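Local coordinates for protein-disulfide isomerase (Novosphingobium aromaticivorans, PDB 3GMF) that probably acts as a thiol-disulfide oxidoreductase or isomerase built on the thioredoxin fold, at residues 21-26 / 53-58; 8-13 / 78-83; 31-36 / 183-188; 17-22 / 172-177. One frame throughout, in Å; residues are numbered along the deposited sequence. Where two conformers were deposited one is given.

Interaction 1: 21-26 / 53-58; sequences EFVSYT and IEVRNF
Glu21, Phe22 and Val23 pair in parallel with Val55, Arg56 and Asn57, the short strand axes 4.9 Å apart and inclined at 28°. Glu21 N donates to Glu54 O and Arg56 N to Glu21 O, after which Val23 N reaches Arg56 O, and Phe58 N closes the series on Val23 O at 2.8 Å. On one face of the sheet the carboxylate of Glu21 lies against aliphatic carbon: CD sits 3.6 Å from Ile53 CG2, while OE1 faces Val55 CG2. Its chain, extended beyond CG (chi2 -176°), carries the acid across these methyls, on the side covered by Phe33 and Leu41 of helix 28-46. Further on, Val23 CG2 packs on Val55 CG1. The two strands and helix 28-46 form a beta-alpha-beta unit of the thioredoxin fold, here preceded by strand 7-10, and Val23 touches Cys30 of a CxxC sequence at that helix's start, consistent with a redox site. On the other face, in the conformer given here, Arg56 runs side by side with Phe22, Arg56 NH1 lying 3.6 Å from Phe22 CE1 with guanidinium and ring planes 81° apart. This guanidinium is steered by Glu54, whose OE2 takes both Arg56 NE, at 3.0 Å, and Arg56 NH2 from the same face of the carboxylate; His7 also bonds OE2, and Arg18 pairs with OE1. Where the strands end, Asn57 ND2 makes a weak bond to Tyr25 OH at 3.1 Å, the hydroxyl having His83 as its stronger partner. The same amide nitrogen donates to a water that in turn donates to Val23 O, while Asn72 holds Asn57 OD1.

Interaction 2: 8-13 / 78-83; sequences HLLGNP and RFFTLH
The strand 7-10, at one edge of the sheet of this thioredoxin-like fold, meets helix 76-88 almost at right angles (93° between the short axes) through His8, Leu10, Phe79 and Phe80. His8 lays its imidazole flat on the phenyl ring of Phe79: the planes differ by 1° and the ring centroids are 3.6 Å apart, a face-to-face stack with little offset. His8 CB also lies over that phenyl face as a CH-pi contact. The Phe79 ring is turned out from the helix to meet the strand by a chi1 near 174°, and His83 CB, one helical turn on, covers the opposite face. Such a helix laid over the central sheet recalls the helical insertions of DsbA-like proteins, and here it reaches inward as well, for Phe80 and His83 both touch Val55 on the next strand. The ring of Phe80 is itself gripped on two sides. Leu10 CB sits 4.0 Å from its centroid, over one face, and Phe79 CD2 covers the other. Strand backbone comes close too: His8 O approaches Phe80 CZ at the ring edge, at 3.6 Å, and Leu9 O lies near Phe80 CE2.

Interaction 3: 31-36 / 183-188; sequences SHFEIE and HDWASL
Phe33 makes the close-packed half of this contact, its ring wedged from helix 28-46 against the first turn of helix 185-196. Trp185 N comes to the ring edge, 3.6 Å from Phe33 CD1 and near the ring plane. Phe33 CE1 touches both Leu188 CD2, at 3.7 Å, and Trp185 CE3, crossing the indole at a slant. A chi1 of 169° sets Phe33 CG opposite its own backbone nitrogen and swings the phenyl toward these partners. Cutting Phe33 back to an alanine would probably open a gap between the two helices and leave Leu188 CD2 and the Trp185 indole without their shared aromatic support. The outer half is sparser and faces solvent: the exposed Glu36 brings its CB to 3.9 Å from Trp185 CB, and Glu36 O lies 3.5 Å from Trp185 CD1, with the indole nitrogen bonded to Gln40. Asp184 is the N-cap of helix 185-196, its OD1 accepting from Ser187 N at 2.9 Å and from Ser187 OG on the opposite face of the carboxylate. Phe33 also meets Glu21 and Phe172, and Leu188 meets Leu19 and Phe172, so the two helices share one face of the central sheet across strands 17-23 and 171-174.

Interaction 4: 17-22 / 172-177; sequences LRLVEF and FMIDGI
A side-chain carboxylate continues the strand pairing at one end of this contact: Asp175 OD1 accepts from Arg18 N at 3.1 Å, nearly straight at 176°, while Asp175 N returns only a weak bond to Arg18 O. Asp175 occupies a type I' turn from Ile174 to Ile177, and its other oxygen forms a salt bridge with Arg195. Regular antiparallel pairing follows at Val20 and Met173, a hydrogen-bonded pair whose N and O atoms bond reciprocally, each at 2.9 Å. Strand 171-174 thus runs against strand 17-23 on the side away from strand 51-57, supplying the antiparallel pairing expected of a thioredoxin fold. Met173 CG meets the edge of the Phe22 ring in its plane, 3.4 Å from CE2, and SD stands 5.3 Å from the ring centroid, also at the edge, a Met-aromatic contact. Val20 CG1 covers one face of the same phenyl. A serine in place of Phe22 removes the ring edge beside Met173 CG and SD, and would probably leave a gap there and the thioether freer to turn. On the other face of the sheet, the Phe172 ring takes Glu21 CG at its edge, 3.8 Å from CE1. Leu19 CD1 packs on Ile174 CG1, and Leu17 CD2 touches Ile174 CG2.

Interactions 1, 2 and 4 are built on one mixed sheet, ordered 7-10, 51-57, 17-23, 171-174, 177-178. Strand 17-23 is the common member: interaction 1 pairs it with 51-57 and interaction 4 with 171-174, their centres about 11 Å apart. Interaction 2, about 11 Å from interaction 1 centre to centre, lays helix 76-88 across strand 7-10 and its neighbour 51-57, and interaction 3 packs helices 28-46 and 185-196, its centre about 12 Å from that of interaction 1 and 14 Å from that of interaction 4. In sequence, interaction 1 falls between the two segments of interaction 2, whereas interactions 3 and 4 bring the C-terminal region back to the N-terminal strand and helix. Local beta-alpha-beta pairing and long-range closure thereby unite in a single thioredoxin-like core.

Interaction 1: 21-26 / 53-58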
# COMPACT_ATOMS: atom_id res chain seq x y z
N GLU A 21 -7.94 -5.19 -2.09
CA GLU A 21 -7.85 -3.74 -1.83
C GLU A 21 -6.73 -3.21 -2.70
O GLU A 21 -5.62 -3.75 -2.64
CB GLU A 21 -7.46 -3.46 -0.37
CG GLU A 21 -8.39 -4.07 0.70
CD GLU A 21 -8.00 -3.67 2.13
OE1 GLU A 21 -6.86 -3.20 2.34
OE2 GLU A 21 -8.84 -3.80 3.04
N PHE A 22 -7.02 -2.22 -3.56
CA PHE A 22 -6.00 -1.54 -4.35
C PHE A 22 -5.74 -0.26 -3.61
O PHE A 22 -6.63 0.61 -3.54
CB PHE A 22 -6.50 -1.23 -5.77
CG PHE A 22 -6.86 -2.46 -6.57
CD1 PHE A 22 -5.90 -3.12 -7.33
CD2 PHE A 22 -8.17 -2.93 -6.59
CE1 PHE A 22 -6.24 -4.25 -8.10
CE2 PHE A 22 -8.51 -4.04 -7.36
CZ PHE A 22 -7.54 -4.71 -8.10
N VAL A 23 -4.55 -0.12 -3.04
CA VAL A 23 -4.28 1.02 -2.15
C VAL A 23 -2.93 1.66 -2.48
O VAL A 23 -2.04 1.02 -3.04
CB VAL A 23 -4.34 0.65 -0.63
CG1 VAL A 23 -5.75 0.10 -0.25
CG2 VAL A 23 -3.23 -0.35 -0.28
N SER A 24 -2.78 2.92 -2.07
CA SER A 24 -1.60 3.70 -2.39
C SER A 24 -1.12 4.42 -1.14
O SER A 24 -1.93 5.00 -0.43
CB SER A 24 -1.97 4.74 -3.44
OG SER A 24 -1.00 5.79 -3.49
N TYR A 25 0.20 4.39 -0.90
CA TYR A 25 0.77 5.01 0.34
C TYR A 25 0.67 6.53 0.40
O TYR A 25 0.79 7.11 1.48
CB TYR A 25 2.23 4.58 0.58
CG TYR A 25 2.36 3.10 0.83
CD1 TYR A 25 1.89 2.54 2.04
CD2 TYR A 25 2.94 2.24 -0.11
CE1 TYR A 25 1.98 1.18 2.29
CE2 TYR A 25 3.04 0.83 0.14
CZ TYR A 25 2.56 0.33 1.34
OH TYR A 25 2.65 -1.02 1.59
N THR A 26 0.48 7.17 -0.75
CA THR A 26 0.44 8.65 -0.80
C THR A 26 -0.98 9.20 -0.86
O THR A 26 -1.19 10.41 -1.01
CB THR A 26 1.25 9.20 -1.98
OG1 THR A 26 0.79 8.61 -3.22
CG2 THR A 26 2.74 8.92 -1.77
N ILE A 53 -8.09 -10.92 3.20
CA ILE A 53 -7.84 -9.63 2.55
C ILE A 53 -6.56 -9.69 1.75
O ILE A 53 -5.50 -9.98 2.29
CB ILE A 53 -7.72 -8.46 3.55
CG1 ILE A 53 -8.95 -8.40 4.45
CG2 ILE A 53 -7.55 -7.13 2.79
CD1 ILE A 53 -8.77 -7.55 5.67
N GLU A 54 -6.68 -9.38 0.47
CA GLU A 54 -5.54 -9.34 -0.41
C GLU A 54 -5.20 -7.87 -0.67
O GLU A 54 -5.95 -7.17 -1.34
CB GLU A 54 -5.85 -10.03 -1.73
CG GLU A 54 -4.69 -10.10 -2.67
CD GLU A 54 -5.04 -10.93 -3.90
OE1 GLU A 54 -5.88 -11.85 -3.78
OE2 GLU A 54 -4.47 -10.66 -4.96
N VAL A 55 -4.09 -7.42 -0.13
CA VAL A 55 -3.67 -6.02 -0.29
C VAL A 55 -2.79 -5.94 -1.51
O VAL A 55 -1.80 -6.67 -1.63
CB VAL A 55 -2.94 -5.51 0.97
CG1 VAL A 55 -2.31 -4.14 0.73
CG2 VAL A 55 -3.92 -5.47 2.13
N ARG A 56 -3.20 -5.10 -2.44
CA ARG A 56 -2.37 -4.84 -3.60
C ARG A 56 -1.84 -3.42 -3.58
O ARG A 56 -2.58 -2.45 -3.35
CB ARG A 56 -3.09 -5.14 -4.91
CG ARG A 56 -3.53 -6.59 -5.06
CD ARG A 56 -4.31 -6.74 -6.33
NE ARG A 56 -4.89 -8.06 -6.48
CZ ARG A 56 -5.47 -8.50 -7.59
NH1 ARG A 56 -5.53 -7.72 -8.67
NH2 ARG A 56 -5.98 -9.71 -7.62
N ASN A 57 -0.53 -3.31 -3.77
CA ASN A 57 0.12 -2.01 -3.84
C ASN A 57 -0.13 -1.40 -5.20
O ASN A 57 0.48 -1.79 -6.21
CB ASN A 57 1.61 -2.12 -3.56
CG ASN A 57 1.90 -2.67 -2.18
OD1 ASN A 57 2.49 -3.75 -2.04
ND2 ASN A 57 1.50 -1.95 -1.17
N PHE A 58 -1.05 -0.45 -5.23
CA PHE A 58 -1.36 0.26 -6.46
C PHE A 58 -0.48 1.51 -6.44
O PHE A 58 -0.82 2.51 -5.79
CB PHE A 58 -2.83 0.64 -6.47
CG PHE A 58 -3.28 1.25 -7.76
CD1 PHE A 58 -3.54 0.46 -8.87
CD2 PHE A 58 -3.44 2.64 -7.87
CE1 PHE A 58 -3.95 1.03 -10.07
CE2 PHE A 58 -3.86 3.23 -9.07
CZ PHE A 58 -4.12 2.43 -10.16
O HOH W 1 0.09 0.60 -0.96

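Interaction 2: 8-13 / 78-83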
# COMPACT_ATOMS: atom_id res chain seq x y z
N HIS A 8 -0.39 -9.14 -1.11
CA HIS A 8 -0.17 -9.75 0.21
C HIS A 8 -1.48 -10.20 0.81
O HIS A 8 -2.46 -9.46 0.81
CB HIS A 8 0.49 -8.76 1.15
CG HIS A 8 1.96 -8.62 0.92
ND1 HIS A 8 2.49 -7.73 0.01
CD2 HIS A 8 3.02 -9.28 1.45
CE1 HIS A 8 3.81 -7.84 -0.00
NE2 HIS A 8 4.15 -8.77 0.88
N LEU A 9 -1.51 -11.42 1.35
CA LEU A 9 -2.77 -11.98 1.82
C LEU A 9 -2.83 -12.06 3.34
O LEU A 9 -1.93 -12.61 3.97
CB LEU A 9 -3.01 -13.35 1.21
CG LEU A 9 -4.38 -14.00 1.44
CD1 LEU A 9 -5.51 -13.26 0.73
CD2 LEU A 9 -4.31 -15.44 0.95
N LEU A 10 -3.90 -11.51 3.90
CA LEU A 10 -4.18 -11.61 5.34
C LEU A 10 -5.33 -12.59 5.54
O LEU A 10 -6.40 -12.42 4.95
CB LEU A 10 -4.55 -10.24 5.94
CG LEU A 10 -4.70 -10.18 7.46
CD1 LEU A 10 -3.45 -10.72 8.16
CD2 LEU A 10 -5.01 -8.76 7.95
N GLY A 11 -5.09 -13.62 6.34
CA GLY A 11 -6.09 -14.64 6.57
C GLY A 11 -5.98 -15.84 5.66
O GLY A 11 -5.01 -15.97 4.89
N ASN A 12 -6.98 -16.70 5.74
CA ASN A 12 -6.95 -18.02 5.11
C ASN A 12 -7.22 -17.95 3.62
O ASN A 12 -8.25 -17.44 3.21
CB ASN A 12 -7.97 -18.94 5.79
CG ASN A 12 -7.69 -20.41 5.54
OD1 ASN A 12 -7.73 -20.89 4.40
ND2 ASN A 12 -7.42 -21.15 6.61
N PRO A 13 -6.29 -18.50 2.80
CA PRO A 13 -6.41 -18.53 1.34
C PRO A 13 -7.66 -19.24 0.83
O PRO A 13 -8.17 -18.89 -0.24
CB PRO A 13 -5.16 -19.30 0.91
CG PRO A 13 -4.21 -19.17 2.03
CD PRO A 13 -5.04 -19.13 3.26
N ARG A 78 6.07 -9.61 8.34
CA ARG A 78 6.30 -8.24 8.79
C ARG A 78 5.56 -7.23 7.90
O ARG A 78 5.29 -6.10 8.32
CB ARG A 78 7.81 -7.94 8.88
CG ARG A 78 8.19 -6.47 9.03
CD ARG A 78 9.11 -6.20 10.23
NE ARG A 78 9.44 -4.78 10.35
CZ ARG A 78 8.64 -3.84 10.86
NH1 ARG A 78 7.42 -4.15 11.29
NH2 ARG A 78 9.06 -2.58 10.92
N PHE A 79 5.21 -7.64 6.67
CA PHE A 79 4.50 -6.73 5.72
C PHE A 79 3.38 -5.96 6.37
O PHE A 79 3.33 -4.73 6.26
CB PHE A 79 3.93 -7.45 4.49
CG PHE A 79 3.09 -6.55 3.61
CD1 PHE A 79 3.71 -5.67 2.71
CD2 PHE A 79 1.69 -6.54 3.70
CE1 PHE A 79 2.94 -4.81 1.91
CE2 PHE A 79 0.91 -5.67 2.89
CZ PHE A 79 1.55 -4.81 2.01
N PHE A 80 2.44 -6.69 6.97
CA PHE A 80 1.18 -6.08 7.40
C PHE A 80 1.36 -5.05 8.50
O PHE A 80 0.68 -4.02 8.47
CB PHE A 80 0.11 -7.12 7.72
CG PHE A 80 -0.61 -7.62 6.50
CD1 PHE A 80 -1.66 -6.89 5.96
CD2 PHE A 80 -0.21 -8.79 5.87
CE1 PHE A 80 -2.32 -7.32 4.83
CE2 PHE A 80 -0.87 -9.24 4.70
CZ PHE A 80 -1.92 -8.49 4.19
N THR A 81 2.27 -5.30 9.44
CA THR A 81 2.56 -4.31 10.48
C THR A 81 3.17 -3.05 9.88
O THR A 81 2.79 -1.94 10.24
CB THR A 81 3.46 -4.85 11.62
OG1 THR A 81 4.49 -5.70 11.09
CG2 THR A 81 2.63 -5.63 12.61
N LEU A 82 4.09 -3.23 8.94
CA LEU A 82 4.77 -2.10 8.31
C LEU A 82 3.85 -1.29 7.37
O LEU A 82 3.85 -0.05 7.41
CB LEU A 82 6.00 -2.61 7.57
CG LEU A 82 7.08 -1.57 7.25
CD1 LEU A 82 7.39 -0.67 8.46
CD2 LEU A 82 8.31 -2.29 6.75
N HIS A 83 3.11 -2.00 6.53
CA HIS A 83 2.08 -1.42 5.67
C HIS A 83 1.08 -0.59 6.48
O HIS A 83 0.81 0.56 6.15
CB HIS A 83 1.37 -2.53 4.88
CG HIS A 83 0.16 -2.07 4.11
ND1 HIS A 83 0.26 -1.52 2.84
CD2 HIS A 83 -1.15 -2.08 4.41
CE1 HIS A 83 -0.95 -1.21 2.41
NE2 HIS A 83 -1.83 -1.56 3.34

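Interaction 3: 31-36 / 183-188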
# COMPACT_ATOMS: atom_id res chain seq x y z
N SER A 31 -5.15 6.17 3.72
CA SER A 31 -4.78 6.34 5.13
C SER A 31 -6.02 6.34 6.03
O SER A 31 -6.10 5.55 6.98
CB SER A 31 -3.97 7.61 5.35
OG SER A 31 -3.70 7.80 6.73
N HIS A 32 -6.98 7.21 5.71
CA HIS A 32 -8.25 7.25 6.42
C HIS A 32 -8.95 5.88 6.41
O HIS A 32 -9.46 5.45 7.45
CB HIS A 32 -9.16 8.34 5.83
CG HIS A 32 -10.44 8.56 6.57
ND1 HIS A 32 -10.48 8.82 7.93
CD2 HIS A 32 -11.72 8.58 6.15
CE1 HIS A 32 -11.74 8.98 8.30
NE2 HIS A 32 -12.51 8.84 7.24
N PHE A 33 -8.95 5.20 5.27
CA PHE A 33 -9.59 3.87 5.18
C PHE A 33 -8.93 2.84 6.11
O PHE A 33 -9.63 2.06 6.77
CB PHE A 33 -9.60 3.34 3.74
CG PHE A 33 -10.00 1.91 3.63
CD1 PHE A 33 -11.35 1.54 3.75
CD2 PHE A 33 -9.05 0.92 3.42
CE1 PHE A 33 -11.73 0.19 3.66
CE2 PHE A 33 -9.42 -0.43 3.33
CZ PHE A 33 -10.77 -0.78 3.46
N GLU A 34 -7.61 2.83 6.15
CA GLU A 34 -6.88 1.92 7.03
C GLU A 34 -7.25 2.12 8.51
O GLU A 34 -7.51 1.16 9.22
CB GLU A 34 -5.36 2.04 6.84
CG GLU A 34 -4.57 0.93 7.55
CD GLU A 34 -4.67 -0.43 6.86
OE1 GLU A 34 -5.53 -0.64 5.96
OE2 GLU A 34 -3.88 -1.32 7.23
N ILE A 35 -7.27 3.38 8.95
CA ILE A 35 -7.62 3.73 10.32
C ILE A 35 -9.07 3.30 10.62
O ILE A 35 -9.33 2.72 11.67
CB ILE A 35 -7.41 5.25 10.59
CG1 ILE A 35 -5.91 5.61 10.48
CG2 ILE A 35 -7.97 5.66 11.95
CD1 ILE A 35 -5.65 7.04 10.09
N GLU A 36 -9.97 3.53 9.67
CA GLU A 36 -11.39 3.23 9.85
C GLU A 36 -11.71 1.72 9.84
O GLU A 36 -12.62 1.28 10.53
CB GLU A 36 -12.23 3.91 8.75
CG GLU A 36 -12.40 5.43 8.89
CD GLU A 36 -13.02 5.84 10.21
OE1 GLU A 36 -14.11 5.32 10.55
OE2 GLU A 36 -12.41 6.67 10.91
N HIS A 183 -15.24 3.59 -2.37
CA HIS A 183 -13.88 4.07 -2.10
C HIS A 183 -13.60 4.48 -0.66
O HIS A 183 -12.68 5.25 -0.39
CB HIS A 183 -13.51 5.18 -3.09
CG HIS A 183 -13.75 4.80 -4.51
ND1 HIS A 183 -12.91 3.94 -5.20
CD2 HIS A 183 -14.77 5.09 -5.35
CE1 HIS A 183 -13.39 3.76 -6.43
NE2 HIS A 183 -14.51 4.44 -6.54
N ASP A 184 -14.39 3.93 0.28
CA ASP A 184 -14.16 4.19 1.71
C ASP A 184 -14.84 3.10 2.53
O ASP A 184 -15.56 2.27 1.99
CB ASP A 184 -14.62 5.61 2.11
CG ASP A 184 -16.13 5.83 1.99
OD1 ASP A 184 -16.93 4.90 1.74
OD2 ASP A 184 -16.54 7.00 2.18
N TRP A 185 -14.59 3.12 3.84
CA TRP A 185 -15.14 2.07 4.71
C TRP A 185 -16.67 2.11 4.80
O TRP A 185 -17.34 1.07 4.82
CB TRP A 185 -14.48 2.17 6.09
CG TRP A 185 -14.91 1.13 7.07
CD1 TRP A 185 -15.31 1.35 8.35
CD2 TRP A 185 -14.93 -0.29 6.86
NE1 TRP A 185 -15.61 0.15 8.97
CE2 TRP A 185 -15.39 -0.88 8.08
CE3 TRP A 185 -14.64 -1.13 5.78
CZ2 TRP A 185 -15.54 -2.26 8.23
CZ3 TRP A 185 -14.81 -2.51 5.93
CH2 TRP A 185 -15.25 -3.06 7.16
N ALA A 186 -17.22 3.32 4.77
CA ALA A 186 -18.66 3.51 4.89
C ALA A 186 -19.43 2.87 3.74
O ALA A 186 -20.49 2.26 3.96
CB ALA A 186 -18.98 5.00 4.98
N SER A 187 -18.88 2.97 2.53
CA SER A 187 -19.44 2.30 1.36
C SER A 187 -19.08 0.79 1.25
O SER A 187 -19.86 -0.02 0.72
CB SER A 187 -19.10 3.05 0.06
OG SER A 187 -17.70 3.16 -0.12
N LEU A 188 -17.89 0.44 1.71
CA LEU A 188 -17.45 -0.93 1.64
C LEU A 188 -18.15 -1.87 2.63
O LEU A 188 -18.60 -2.95 2.25
CB LEU A 188 -15.94 -1.01 1.82
CG LEU A 188 -15.36 -2.44 1.75
CD1 LEU A 188 -15.59 -3.14 0.39
CD2 LEU A 188 -13.89 -2.41 2.12

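Interaction 4: 17-22 / 172-177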
# COMPACT_ATOMS: atom_id res chain seq x y z
N LEU A 17 -14.89 -15.53 1.20
CA LEU A 17 -14.92 -14.12 0.82
C LEU A 17 -13.48 -13.61 0.67
O LEU A 17 -12.73 -13.54 1.64
CB LEU A 17 -15.71 -13.24 1.81
CG LEU A 17 -16.19 -11.85 1.34
CD1 LEU A 17 -17.13 -11.22 2.35
CD2 LEU A 17 -15.06 -10.85 1.07
N ARG A 18 -13.13 -13.23 -0.54
CA ARG A 18 -11.82 -12.65 -0.79
C ARG A 18 -12.00 -11.17 -1.14
O ARG A 18 -12.55 -10.85 -2.20
CB ARG A 18 -11.14 -13.39 -1.93
CG ARG A 18 -9.76 -12.85 -2.33
CD ARG A 18 -8.71 -13.11 -1.27
NE ARG A 18 -8.38 -14.53 -1.14
CZ ARG A 18 -7.43 -15.17 -1.82
NH1 ARG A 18 -6.68 -14.52 -2.71
NH2 ARG A 18 -7.21 -16.46 -1.61
N LEU A 19 -11.53 -10.30 -0.24
CA LEU A 19 -11.58 -8.85 -0.45
C LEU A 19 -10.21 -8.43 -0.99
O LEU A 19 -9.20 -8.60 -0.32
CB LEU A 19 -11.83 -8.13 0.88
CG LEU A 19 -11.72 -6.59 0.83
CD1 LEU A 19 -12.78 -5.96 -0.13
CD2 LEU A 19 -11.78 -5.98 2.22
N VAL A 20 -10.20 -7.86 -2.19
CA VAL A 20 -8.98 -7.29 -2.76
C VAL A 20 -9.03 -5.78 -2.58
O VAL A 20 -10.03 -5.17 -2.92
CB VAL A 20 -8.87 -7.58 -4.25
CG1 VAL A 20 -7.67 -6.85 -4.86
CG2 VAL A 20 -8.72 -9.09 -4.46
N GLU A 21 -7.94 -5.19 -2.09
CA GLU A 21 -7.85 -3.74 -1.83
C GLU A 21 -6.73 -3.21 -2.70
O GLU A 21 -5.62 -3.75 -2.64
CB GLU A 21 -7.46 -3.46 -0.37
CG GLU A 21 -8.39 -4.07 0.70
CD GLU A 21 -8.00 -3.67 2.13
OE1 GLU A 21 -6.86 -3.20 2.34
OE2 GLU A 21 -8.84 -3.80 3.04
N PHE A 22 -7.02 -2.22 -3.56
CA PHE A 22 -6.00 -1.54 -4.35
C PHE A 22 -5.74 -0.26 -3.61
O PHE A 22 -6.63 0.61 -3.54
CB PHE A 22 -6.50 -1.23 -5.77
CG PHE A 22 -6.86 -2.46 -6.57
CD1 PHE A 22 -5.90 -3.12 -7.33
CD2 PHE A 22 -8.17 -2.93 -6.59
CE1 PHE A 22 -6.24 -4.25 -8.10
CE2 PHE A 22 -8.51 -4.04 -7.36
CZ PHE A 22 -7.54 -4.71 -8.10
N PHE A 172 -11.77 -1.52 -4.53
CA PHE A 172 -11.99 -2.85 -3.96
C PHE A 172 -12.61 -3.79 -4.96
O PHE A 172 -13.40 -3.36 -5.79
CB PHE A 172 -12.90 -2.73 -2.72
CG PHE A 172 -12.40 -1.75 -1.71
CD1 PHE A 172 -11.32 -2.09 -0.88
CD2 PHE A 172 -12.97 -0.48 -1.60
CE1 PHE A 172 -10.83 -1.17 0.03
CE2 PHE A 172 -12.49 0.45 -0.65
CZ PHE A 172 -11.44 0.09 0.16
N MET A 173 -12.25 -5.07 -4.86
CA MET A 173 -13.03 -6.13 -5.52
C MET A 173 -13.47 -7.18 -4.51
O MET A 173 -12.75 -7.49 -3.55
CB MET A 173 -12.30 -6.86 -6.68
CG MET A 173 -11.16 -6.17 -7.43
SD MET A 173 -10.72 -7.27 -8.86
CE MET A 173 -12.06 -6.92 -9.96
N ILE A 174 -14.67 -7.72 -4.71
CA ILE A 174 -15.10 -8.87 -3.91
C ILE A 174 -15.41 -9.99 -4.88
O ILE A 174 -16.15 -9.80 -5.85
CB ILE A 174 -16.30 -8.57 -2.98
CG1 ILE A 174 -15.95 -7.53 -1.92
CG2 ILE A 174 -16.74 -9.85 -2.28
CD1 ILE A 174 -17.11 -7.12 -1.04
N ASP A 175 -14.76 -11.13 -4.65
CA ASP A 175 -14.95 -12.33 -5.45
C ASP A 175 -14.91 -12.01 -6.96
O ASP A 175 -15.79 -12.41 -7.71
CB ASP A 175 -16.24 -13.07 -5.03
CG ASP A 175 -16.28 -13.39 -3.51
OD1 ASP A 175 -15.21 -13.47 -2.87
OD2 ASP A 175 -17.40 -13.57 -2.97
N GLY A 176 -13.91 -11.22 -7.37
CA GLY A 176 -13.70 -10.86 -8.77
C GLY A 176 -14.47 -9.68 -9.39
O GLY A 176 -14.25 -9.34 -10.55
N ILE A 177 -15.38 -9.08 -8.62
CA ILE A 177 -16.17 -7.95 -9.11
C ILE A 177 -15.60 -6.66 -8.52
O ILE A 177 -15.52 -6.52 -7.30
CB ILE A 177 -17.69 -8.10 -8.76
CG1 ILE A 177 -18.34 -9.22 -9.59
CG2 ILE A 177 -18.45 -6.77 -8.93
CD1 ILE A 177 -18.27 -9.03 -11.11
O HOH W 2 -11.90 -10.28 -4.89